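Local coordinates for R.Ecl18kI (PDB 2GB7), which recognises the double-stranded DNA sequence 5'-CCNGG-3' and cleaves it before the first C as a type II restriction endonuclease, flipping nucleotides as it binds, at residues S42-I53 / F124-A135. The protein carries 1 engineered substitution. Sequence-based numbering, arbitrary orientation.
Sequences SDYFLNNPSEYI and FESILELLMMGA. With nucleotides of chain B.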
loop_
_atom_site.group_PDB
_atom_site.type_symbol
_atom_site.label_atom_id
_atom_site.label_comp_id
_atom_site.label_asym_id
_atom_site.label_seq_id
_atom_site.Cartn_x
_atom_site.Cartn_y
_atom_site.Cartn_z
ATOM N N SER F 42 10.768 29.629 17.144
ATOM C CA SER F 42 9.865 28.537 17.465
ATOM C C SER F 42 8.421 28.980 17.310
ATOM O O SER F 42 7.589 28.212 16.839
ATOM C CB SER F 42 10.162 28.006 18.860
ATOM O OG SER F 42 10.155 29.051 19.816
ATOM N N ASP F 43 8.118 30.230 17.667
ATOM C CA ASP F 43 6.752 30.733 17.530
ATOM C C ASP F 43 6.245 30.621 16.101
ATOM O O ASP F 43 5.060 30.328 15.880
ATOM C CB ASP F 43 6.639 32.183 18.017
ATOM C CG ASP F 43 6.571 32.288 19.524
ATOM O OD1 ASP F 43 6.435 31.261 20.232
ATOM O OD2 ASP F 43 6.650 33.435 20.018
ATOM N N TYR F 44 7.129 30.839 15.126
ATOM C CA TYR F 44 6.735 30.684 13.722
ATOM C C TYR F 44 6.146 29.299 13.425
ATOM O O TYR F 44 5.104 29.183 12.789
ATOM C CB TYR F 44 7.888 30.971 12.745
ATOM C CG TYR F 44 7.500 30.549 11.341
ATOM C CD1 TYR F 44 6.666 31.346 10.540
ATOM C CD2 TYR F 44 7.879 29.308 10.858
ATOM C CE1 TYR F 44 6.264 30.899 9.265
ATOM C CE2 TYR F 44 7.493 28.865 9.600
ATOM C CZ TYR F 44 6.693 29.653 8.813
ATOM O OH TYR F 44 6.342 29.135 7.575
ATOM N N PHE F 45 6.837 28.269 13.880
ATOM C CA PHE F 45 6.430 26.902 13.611
ATOM C C PHE F 45 5.192 26.533 14.416
ATOM O O PHE F 45 4.342 25.780 13.959
ATOM C CB PHE F 45 7.592 25.969 13.916
ATOM C CG PHE F 45 8.746 26.170 12.992
ATOM C CD1 PHE F 45 8.765 25.521 11.747
ATOM C CD2 PHE F 45 9.806 27.005 13.334
ATOM C CE1 PHE F 45 9.831 25.720 10.869
ATOM C CE2 PHE F 45 10.894 27.191 12.448
ATOM C CZ PHE F 45 10.889 26.560 11.210
ATOM N N LEU F 46 5.112 27.078 15.623
ATOM C CA LEU F 46 4.008 26.791 16.508
ATOM C C LEU F 46 2.747 27.342 15.884
ATOM O O LEU F 46 1.685 26.709 15.936
ATOM C CB LEU F 46 4.282 27.455 17.872
ATOM C CG LEU F 46 3.321 27.260 19.030
ATOM C CD1 LEU F 46 2.983 25.775 19.204
ATOM C CD2 LEU F 46 3.973 27.828 20.281
ATOM N N ASN F 47 2.865 28.515 15.272
ATOM C CA ASN F 47 1.702 29.240 14.805
ATOM C C ASN F 47 1.325 28.941 13.388
ATOM O O ASN F 47 0.150 29.065 13.048
ATOM C CB ASN F 47 1.876 30.759 14.963
ATOM C CG ASN F 47 1.943 31.195 16.404
ATOM O OD1 ASN F 47 1.336 30.587 17.296
ATOM N ND2 ASN F 47 2.682 32.260 16.645
ATOM N N ASN F 48 2.299 28.523 12.568
ATOM C CA ASN F 48 2.102 28.432 11.114
ATOM C C ASN F 48 2.418 27.041 10.564
ATOM O O ASN F 48 2.911 26.939 9.434
ATOM C CB ASN F 48 3.029 29.389 10.332
ATOM C CG ASN F 48 2.792 30.853 10.654
ATOM O OD1 ASN F 48 2.111 31.555 9.904
ATOM N ND2 ASN F 48 3.322 31.309 11.781
ATOM N N PRO F 49 2.096 25.979 11.292
ATOM C CA PRO F 49 2.514 24.667 10.741
ATOM C C PRO F 49 1.929 24.248 9.408
ATOM O O PRO F 49 2.619 23.676 8.541
ATOM C CB PRO F 49 2.183 23.692 11.873
ATOM C CG PRO F 49 1.089 24.351 12.646
ATOM C CD PRO F 49 1.353 25.834 12.547
ATOM N N SER F 50 0.635 24.502 9.226
ATOM C CA SER F 50 0.004 24.063 7.972
ATOM C C SER F 50 0.616 24.741 6.768
ATOM O O SER F 50 0.864 24.120 5.738
ATOM C CB SER F 50 -1.507 24.263 7.956
ATOM O OG SER F 50 -2.147 23.457 8.928
ATOM N N GLU F 51 0.841 26.042 6.918
ATOM C CA GLU F 51 1.455 26.813 5.855
ATOM C C GLU F 51 2.852 26.328 5.538
ATOM O O GLU F 51 3.209 26.217 4.366
ATOM C CB GLU F 51 1.484 28.293 6.238
ATOM C CG GLU F 51 0.092 28.927 6.311
ATOM C CD GLU F 51 -0.649 28.594 7.603
ATOM O OE1 GLU F 51 -0.071 27.925 8.494
ATOM O OE2 GLU F 51 -1.817 29.027 7.751
ATOM N N TYR F 52 3.631 26.060 6.581
ATOM C CA TYR F 52 4.982 25.576 6.432
ATOM C C TYR F 52 4.974 24.234 5.673
ATOM O O TYR F 52 5.722 24.040 4.703
ATOM C CB TYR F 52 5.666 25.482 7.798
ATOM C CG TYR F 52 6.749 24.457 7.845
ATOM C CD1 TYR F 52 8.065 24.763 7.464
ATOM C CD2 TYR F 52 6.457 23.155 8.239
ATOM C CE1 TYR F 52 9.056 23.787 7.488
ATOM C CE2 TYR F 52 7.427 22.178 8.243
ATOM C CZ TYR F 52 8.716 22.510 7.902
ATOM O OH TYR F 52 9.671 21.530 7.884
ATOM N N ILE F 53 4.098 23.322 6.093
ATOM C CA ILE F 53 4.026 22.000 5.467
ATOM C C ILE F 53 3.704 22.084 3.973
ATOM O O ILE F 53 4.387 21.467 3.152
ATOM C CB ILE F 53 2.984 21.128 6.190
ATOM C CG1 ILE F 53 3.509 20.760 7.573
ATOM C CG2 ILE F 53 2.656 19.865 5.370
ATOM C CD1 ILE F 53 2.428 20.248 8.539
ATOM N N PHE F 124 7.563 13.660 3.665
ATOM C CA PHE F 124 6.509 14.195 4.578
ATOM C C PHE F 124 6.980 14.038 6.007
ATOM O O PHE F 124 6.904 14.956 6.812
ATOM C CB PHE F 124 5.207 13.432 4.327
ATOM C CG PHE F 124 4.012 13.945 5.078
ATOM C CD1 PHE F 124 3.792 15.309 5.288
ATOM C CD2 PHE F 124 3.076 13.020 5.541
ATOM C CE1 PHE F 124 2.657 15.725 5.985
ATOM C CE2 PHE F 124 1.939 13.417 6.165
ATOM C CZ PHE F 124 1.732 14.788 6.422
ATOM N N GLU F 125 7.478 12.847 6.326
ATOM C CA GLU F 125 8.053 12.610 7.641
ATOM C C GLU F 125 9.182 13.592 8.004
ATOM O O GLU F 125 9.195 14.140 9.149
ATOM C CB GLU F 125 8.542 11.157 7.694
ATOM C CG GLU F 125 7.426 10.105 7.574
ATOM C CD GLU F 125 7.890 8.780 6.946
ATOM O OE1 GLU F 125 9.094 8.436 7.024
ATOM O OE2 GLU F 125 7.033 8.085 6.353
ATOM N N SER F 126 10.075 13.864 7.041
ATOM C CA SER F 126 11.202 14.776 7.245
ATOM C C SER F 126 10.694 16.194 7.457
ATOM O O SER F 126 11.213 16.946 8.280
ATOM C CB SER F 126 12.130 14.731 6.046
ATOM O OG SER F 126 12.713 13.449 5.943
ATOM N N ILE F 127 9.690 16.568 6.671
ATOM C CA ILE F 127 9.081 17.897 6.829
ATOM C C ILE F 127 8.502 18.053 8.250
ATOM O O ILE F 127 8.664 19.096 8.920
ATOM C CB ILE F 127 7.985 18.108 5.775
ATOM C CG1 ILE F 127 8.641 18.266 4.380
ATOM C CG2 ILE F 127 7.122 19.347 6.165
ATOM C CD1 ILE F 127 7.625 18.191 3.254
ATOM N N LEU F 128 7.834 17.017 8.756
ATOM C CA LEU F 128 7.255 17.084 10.124
ATOM C C LEU F 128 8.326 17.058 11.224
ATOM O O LEU F 128 8.186 17.690 12.266
ATOM C CB LEU F 128 6.259 15.925 10.320
ATOM C CG LEU F 128 5.020 15.987 9.406
ATOM C CD1 LEU F 128 4.183 14.670 9.584
ATOM C CD2 LEU F 128 4.189 17.256 9.784
ATOM N N GLU F 129 9.417 16.340 10.946
ATOM C CA GLU F 129 10.548 16.293 11.853
ATOM C C GLU F 129 11.136 17.688 12.014
ATOM O O GLU F 129 11.308 18.183 13.145
ATOM C CB GLU F 129 11.587 15.383 11.223
ATOM C CG GLU F 129 12.801 15.182 12.020
ATOM C CD GLU F 129 13.732 14.178 11.373
ATOM O OE1 GLU F 129 13.307 13.476 10.415
ATOM O OE2 GLU F 129 14.882 14.094 11.848
ATOM N N LEU F 130 11.417 18.346 10.894
ATOM C CA LEU F 130 11.958 19.706 10.965
ATOM C C LEU F 130 10.983 20.707 11.577
ATOM O O LEU F 130 11.410 21.636 12.223
ATOM C CB LEU F 130 12.440 20.174 9.583
ATOM C CG LEU F 130 13.665 19.397 9.096
ATOM C CD1 LEU F 130 13.959 19.731 7.644
ATOM C CD2 LEU F 130 14.898 19.718 9.932
ATOM N N LEU F 131 9.685 20.479 11.398
ATOM C CA LEU F 131 8.662 21.288 12.066
ATOM C C LEU F 131 8.806 21.218 13.586
ATOM O O LEU F 131 8.802 22.225 14.247
ATOM C CB LEU F 131 7.262 20.826 11.633
ATOM C CG LEU F 131 6.063 21.430 12.365
ATOM C CD1 LEU F 131 6.055 22.934 12.170
ATOM C CD2 LEU F 131 4.795 20.821 11.820
ATOM N N MET F 132 8.885 20.002 14.131
ATOM C CA MET F 132 9.053 19.852 15.586
ATOM C C MET F 132 10.372 20.463 16.062
ATOM O O MET F 132 10.395 21.163 17.079
ATOM C CB MET F 132 8.981 18.363 15.945
ATOM C CG MET F 132 7.684 17.700 15.529
ATOM S SD MET F 132 6.202 18.506 16.142
ATOM C CE MET F 132 6.206 17.875 17.807
ATOM N N MET F 133 11.458 20.276 15.293
ATOM C CA MET F 133 12.770 20.887 15.639
ATOM C C MET F 133 12.705 22.403 15.613
ATOM O O MET F 133 13.150 23.084 16.552
ATOM C CB MET F 133 13.860 20.393 14.706
ATOM C CG MET F 133 14.049 18.905 14.834
ATOM S SD MET F 133 15.283 18.271 13.706
ATOM C CE MET F 133 15.252 16.566 14.314
ATOM N N GLY F 134 12.092 22.935 14.566
ATOM C CA GLY F 134 11.896 24.379 14.459
ATOM C C GLY F 134 11.097 24.926 15.644
ATOM O O GLY F 134 11.356 26.031 16.150
ATOM N N ALA F 135 10.090 24.161 16.069
ATOM C CA ALA F 135 9.235 24.531 17.212
ATOM C C ALA F 135 9.975 24.433 18.558
ATOM O O ALA F 135 9.480 24.895 19.589
ATOM C CB ALA F 135 8.003 23.660 17.214
ATOM P P DC B 3 4.977 3.370 7.511
ATOM O OP1 DC B 3 4.986 4.567 8.391
ATOM O OP2 DC B 3 3.799 2.455 7.509
ATOM O "O5'" DC B 3 5.269 3.881 6.035
ATOM C "C5'" DC B 3 6.420 4.684 5.802
ATOM C "C4'" DC B 3 6.447 5.144 4.367
ATOM O "O4'" DC B 3 7.033 4.099 3.553
ATOM C "C3'" DC B 3 5.035 5.365 3.840
ATOM O "O3'" DC B 3 4.733 6.704 3.495
ATOM C "C2'" DC B 3 4.900 4.457 2.635
ATOM C "C1'" DC B 3 6.297 3.938 2.347
ATOM N N1 DC B 3 6.207 2.500 2.056
ATOM C C2 DC B 3 6.580 2.032 0.794
ATOM O O2 DC B 3 7.017 2.836 -0.040
ATOM N N3 DC B 3 6.449 0.713 0.513
ATOM C C4 DC B 3 5.963 -0.120 1.435
ATOM N N4 DC B 3 5.842 -1.414 1.117
ATOM C C5 DC B 3 5.580 0.332 2.729
ATOM C C6 DC B 3 5.727 1.634 2.998
#
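Leu-131 pushes into a hole made by Phe-45, Pro-49, Tyr-52 and Ile-53, and Ile-53 returns the fit among Phe-124, Ile-127, Leu-128 and Leu-131, a mutual knobs-into-holes arrangement. The evidence is in the branches: CD1 of Leu-131 meets the edge of the Phe-45 ring at CD1 (3.8 Å), while Leu-131 CD2 lies 3.9 Å from Pro-49 CB. Gly-134 CA sits over one face of the Phe-45 ring, 3.7 Å from its centroid and 20° off the normal, a CH-pi contact; Tyr-44 covers the opposite face. With CG anti to its backbone N (chi1 153°), Tyr-52 reaches across to donate from OH to Ile-127 O (2.8 Å). That carbonyl, approached in its plane on a lone pair at a C=O...O angle of 125°, also accepts the helical N-H of Leu-131. The backbones come closest at partly exposed Ser-42, whose CA lies 4.1 Å from Ala-135 CA; the loose side is the outer flank of helix 42-47, where Asp-43 and Asn-47 are exposed. Helices 42-47 and 49-77 cross the C-terminal end of helix 102-134, here within the EcoRII C-terminal (PDDEXK clan) region, with Phe-248 of helix 248-259 against Pro-49 and Ile-53, and Phe-32 of helix 24-34 against Tyr-52 and Leu-130.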